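Local coordinates for protein D-alanine--D-alanine ligase (Acinetobacter baumannii ACICU, PDB 5D8D) that joins two D-alanine molecules into D-alanyl-D-alanine at the cost of one ATP, a step in building the peptidoglycan of the bacterial cell wall, at residues G69-Q74 against V269-G274; G134-I139 against M150-K155. One frame throughout, in Å; residues are numbered along the deposited sequence.

Interaction 1. Residues G69-Q74 against V269-G274; sequences GGEDGQ and VNTVPG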
# COMPACT_ATOMS: atom_id res chain seq x y z
N GLY A 69 -9.54 1.02 8.24
CA GLY A 69 -9.13 0.21 9.37
C GLY A 69 -8.98 -1.26 9.02
O GLY A 69 -8.13 -1.93 9.57
N GLY A 70 -9.80 -1.75 8.11
CA GLY A 70 -9.96 -3.19 7.89
C GLY A 70 -9.57 -3.70 6.56
O GLY A 70 -9.13 -4.82 6.44
N GLU A 71 -9.74 -2.85 5.56
CA GLU A 71 -9.53 -3.14 4.17
C GLU A 71 -8.27 -2.41 3.60
O GLU A 71 -7.88 -2.64 2.46
CB GLU A 71 -10.80 -2.63 3.48
CG GLU A 71 -11.13 -3.15 2.11
CD GLU A 71 -12.48 -2.64 1.63
OE1 GLU A 71 -12.57 -2.33 0.41
OE2 GLU A 71 -13.44 -2.54 2.45
N ASP A 72 -7.65 -1.55 4.39
CA ASP A 72 -6.57 -0.64 3.96
C ASP A 72 -5.16 -0.96 4.49
O ASP A 72 -4.26 -0.12 4.39
CB ASP A 72 -6.93 0.78 4.41
CG ASP A 72 -7.11 0.88 5.92
OD1 ASP A 72 -6.86 -0.12 6.63
OD2 ASP A 72 -7.53 1.96 6.38
N GLY A 73 -4.97 -2.16 5.05
CA GLY A 73 -3.65 -2.63 5.52
C GLY A 73 -3.39 -2.44 7.02
O GLY A 73 -2.46 -3.01 7.56
N GLN A 74 -4.26 -1.71 7.71
CA GLN A 74 -4.07 -1.46 9.09
C GLN A 74 -4.25 -2.69 9.99
O GLN A 74 -3.39 -3.01 10.78
CB GLN A 74 -5.05 -0.41 9.55
CG GLN A 74 -4.85 0.94 8.90
CD GLN A 74 -5.57 2.05 9.60
OE1 GLN A 74 -5.60 3.14 9.10
NE2 GLN A 74 -6.08 1.80 10.80
N VAL A 269 -10.92 -3.12 -7.23
CA VAL A 269 -10.72 -4.37 -6.50
C VAL A 269 -11.31 -4.17 -5.12
O VAL A 269 -11.32 -3.03 -4.59
CB VAL A 269 -9.23 -4.79 -6.39
CG1 VAL A 269 -8.40 -3.81 -5.55
CG2 VAL A 269 -9.10 -6.16 -5.79
N ASN A 270 -11.83 -5.28 -4.56
CA ASN A 270 -12.34 -5.32 -3.20
C ASN A 270 -11.73 -6.47 -2.49
O ASN A 270 -11.96 -7.60 -2.87
CB ASN A 270 -13.83 -5.45 -3.21
CG ASN A 270 -14.43 -5.20 -1.85
OD1 ASN A 270 -13.78 -5.35 -0.80
ND2 ASN A 270 -15.69 -4.80 -1.86
N THR A 271 -10.92 -6.17 -1.47
CA THR A 271 -10.18 -7.18 -0.68
C THR A 271 -10.84 -7.68 0.62
O THR A 271 -10.34 -8.65 1.20
CB THR A 271 -8.81 -6.66 -0.26
OG1 THR A 271 -8.98 -5.43 0.45
CG2 THR A 271 -7.94 -6.45 -1.44
N VAL A 272 -11.90 -7.02 1.09
CA VAL A 272 -12.85 -7.62 2.09
C VAL A 272 -14.32 -7.42 1.68
O VAL A 272 -14.97 -6.45 2.06
CB VAL A 272 -12.47 -7.31 3.60
CG1 VAL A 272 -11.49 -6.17 3.76
CG2 VAL A 272 -13.65 -7.13 4.53
N PRO A 273 -14.84 -8.33 0.85
CA PRO A 273 -16.22 -8.18 0.45
C PRO A 273 -17.22 -8.51 1.55
O PRO A 273 -16.90 -9.24 2.51
CB PRO A 273 -16.38 -9.19 -0.68
CG PRO A 273 -15.01 -9.50 -1.14
CD PRO A 273 -14.14 -9.35 0.05
N GLY A 274 -18.42 -7.98 1.38
CA GLY A 274 -19.56 -8.34 2.16
C GLY A 274 -19.79 -9.84 2.26
O GLY A 274 -19.49 -10.62 1.33
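Glu71 reaches over the loop residues Thr271 and Val272 and touches them with its methylene groups rather than its charge. Its CG lies 3.5 Å from Val272 CG1 and equally far from Thr271 OG1, resting across both side chains at a slant. Because CG stands anti to the backbone N (chi1 -161°) and the rest of the chain is extended, the carboxylate is carried past them to Asn270, a predicted magnesium ligand. There the two side chains cross at about a right angle, with carboxylate and amide planes only 15° apart. Glu71 OE1 and Asn270 OD1, 3.5 Å apart, are both acceptors and do not bond. Asn270 OD1 reaches forward to the loop that follows its strand and takes a weak bond from Val272 N (3.1 Å). A long side chain suits position 71: its methylenes pack on Val272 while OE2 accepts from Gly67 N.

Asp72 braces its own loop: OD2 accepts from Gly69 N at 2.9 Å, and OD1 from Gln74 N, an Asx turn. At the backbone angles of Gly69 and Gly73 a CB would be jammed against the preceding carbonyl O, so both places call for glycine. Gly69 O accepts from Trp81 NE1 of the second subunit. The loop leads from strand 60-63 into helix 74-81, with Gly73 at that helix's N-cap position, and faces the end of strand 264-270, where backbone hydrogen bonds join Asn270 to Arg253 of strand 252-259.

Interaction 2. Residues G134-I139 against M150-K155; sequences GLPVII and MSKVEK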
# COMPACT_ATOMS: atom_id res chain seq x y z
N GLY A 134 -12.61 13.64 -22.44
CA GLY A 134 -13.89 13.69 -23.18
C GLY A 134 -15.08 13.63 -22.23
O GLY A 134 -14.96 13.20 -21.08
N LEU A 135 -16.23 14.09 -22.71
CA LEU A 135 -17.48 13.90 -21.96
C LEU A 135 -18.19 12.66 -22.51
O LEU A 135 -18.08 12.36 -23.70
CB LEU A 135 -18.40 15.14 -22.01
CG LEU A 135 -18.04 16.30 -21.04
CD1 LEU A 135 -17.24 17.36 -21.75
CD2 LEU A 135 -19.25 16.96 -20.43
N PRO A 136 -18.89 11.92 -21.66
CA PRO A 136 -19.00 12.19 -20.22
C PRO A 136 -17.93 11.47 -19.36
O PRO A 136 -17.21 10.61 -19.86
CB PRO A 136 -20.42 11.70 -19.88
CG PRO A 136 -20.98 11.12 -21.15
CD PRO A 136 -19.83 10.88 -22.07
N VAL A 137 -17.83 11.86 -18.08
CA VAL A 137 -16.93 11.22 -17.10
C VAL A 137 -17.71 10.87 -15.83
O VAL A 137 -18.85 11.30 -15.64
CB VAL A 137 -15.69 12.09 -16.72
CG1 VAL A 137 -14.94 12.54 -17.97
CG2 VAL A 137 -16.08 13.29 -15.86
N ILE A 138 -17.07 10.09 -14.97
CA ILE A 138 -17.61 9.74 -13.66
C ILE A 138 -16.61 10.29 -12.64
O ILE A 138 -15.40 10.08 -12.79
CB ILE A 138 -17.86 8.21 -13.49
CG1 ILE A 138 -18.26 7.87 -12.05
CG2 ILE A 138 -16.65 7.37 -13.89
CD1 ILE A 138 -18.85 6.49 -11.88
N ILE A 139 -17.13 11.01 -11.65
CA ILE A 139 -16.35 11.59 -10.53
C ILE A 139 -16.53 10.67 -9.33
O ILE A 139 -17.66 10.46 -8.89
CB ILE A 139 -16.84 13.02 -10.15
CG1 ILE A 139 -16.81 13.99 -11.36
CG2 ILE A 139 -16.04 13.59 -8.98
CD1 ILE A 139 -15.44 14.23 -11.96
N MET A 150 -20.27 8.81 -5.94
CA MET A 150 -20.15 8.80 -7.40
C MET A 150 -21.24 9.68 -8.01
O MET A 150 -22.38 9.72 -7.52
CB MET A 150 -20.24 7.36 -7.97
CG MET A 150 -19.01 6.49 -7.70
SD MET A 150 -19.32 4.72 -7.47
CE MET A 150 -18.98 4.01 -9.08
N SER A 151 -20.86 10.42 -9.05
CA SER A 151 -21.81 11.23 -9.83
C SER A 151 -21.40 11.14 -11.30
O SER A 151 -20.21 11.04 -11.62
CB SER A 151 -21.83 12.70 -9.36
OG SER A 151 -21.21 12.90 -8.09
N LYS A 152 -22.39 11.14 -12.20
CA LYS A 152 -22.12 11.17 -13.64
C LYS A 152 -22.13 12.62 -14.16
O LYS A 152 -23.13 13.34 -14.01
CB LYS A 152 -23.12 10.29 -14.40
CG LYS A 152 -22.57 9.79 -15.73
CD LYS A 152 -23.66 9.41 -16.71
CE LYS A 152 -23.08 9.20 -18.10
NZ LYS A 152 -24.02 8.47 -18.99
N VAL A 153 -21.02 13.03 -14.78
CA VAL A 153 -20.85 14.37 -15.34
C VAL A 153 -20.98 14.32 -16.86
O VAL A 153 -20.14 13.69 -17.52
CB VAL A 153 -19.46 14.94 -14.95
CG1 VAL A 153 -19.15 16.24 -15.70
CG2 VAL A 153 -19.37 15.16 -13.44
N GLU A 154 -22.02 14.98 -17.41
CA GLU A 154 -22.20 15.14 -18.88
C GLU A 154 -22.17 16.59 -19.41
O GLU A 154 -22.30 16.80 -20.62
CB GLU A 154 -23.41 14.34 -19.41
CG GLU A 154 -24.63 14.19 -18.49
CD GLU A 154 -25.36 12.86 -18.68
OE1 GLU A 154 -26.14 12.49 -17.78
OE2 GLU A 154 -25.13 12.17 -19.71
N LYS A 155 -21.91 17.57 -18.54
CA LYS A 155 -21.65 18.94 -18.98
C LYS A 155 -20.52 19.57 -18.13
O LYS A 155 -20.03 18.94 -17.19
CB LYS A 155 -22.95 19.75 -18.87
CG LYS A 155 -23.11 20.89 -19.88
CD LYS A 155 -22.99 20.42 -21.34
CE LYS A 155 -23.93 21.17 -22.28
NZ LYS A 155 -23.86 22.65 -22.13
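A beta hairpin of the ATP-grasp domain is held here by four backbone bonds, strand 137-141 running antiparallel to strand 151-153. Val137 and Val153 form a hydrogen-bonded pair, with Val137 N giving to Val153 O at 3.0 Å and Val153 N to Val137 O at 2.9 Å. Two residues on, Ile139 and Ser151 repeat the pattern. Ile138 and Lys152 between them are a non-hydrogen-bonded pair, and Ile138 CA makes a CA-H...O contact to Ser151 O. The axes of 137-139 and 151-153 run at 144°, antiparallel with a twist.

Val137, Ile139, Ser151 and Val153 share one face of the sheet. The two valines stand abreast, Val137 CG2 3.9 Å from Val153 CB, while Ile139 slants across Val153, its CG1 pressed tightly to Val153 CG2 at 3.5 Å. Ile139 CG1 sits beside its backbone N (chi1 -56°), a turn that brings it to this methyl. The branched Val137, Ile139 and Val153 suit the buried part of this face, where Phe159 of helix 159-169 packs on Ile139 and Val153; the partly exposed Ser151 meets Ala162 and Lys165 of that helix.

In the four-stranded antiparallel sheet, strand 151-153 is the outermost within this chain and strand 137-141 lies inside, bonded also to strand 173-177. All these residues fall in the predicted ATP-binding range. On the other face Ile138 sends CD1 out to Met150 CE, 3.7 Å away, the bent methionine crossing it at a slant. Lys152, more exposed, runs alongside Pro136, so that its CE meets Pro136 CB at 4.1 Å; its ammonium makes a cation-pi contact with Trp178 and a long salt bridge to Glu154. Pro136 follows a cis peptide bond, and its CB presses on Val153 O at 3.1 Å.

How the interactions relate
From the N terminus the chain passes strand 60-63 and the loop 69-74, then runs through helices 74-81, 91-97 and 100-108 to strand 137-141. There interaction 2 closes a short loop of ten residues, linking neighbouring strands of one sheet in a local hairpin. Only after strands 181-189, 192-198 and 252-259 does strand 264-270 come back to the loop 69-74, where interaction 1 closes a long loop of 194 residues. The hairpin therefore lies wholly within the longer closure, and the two do not cross. Interaction 1 joins N-terminal and C-terminal regions near the centre of the chain; the centre of interaction 2 lies about 23 Å from the chain's centre and about 27 Å from that of interaction 1.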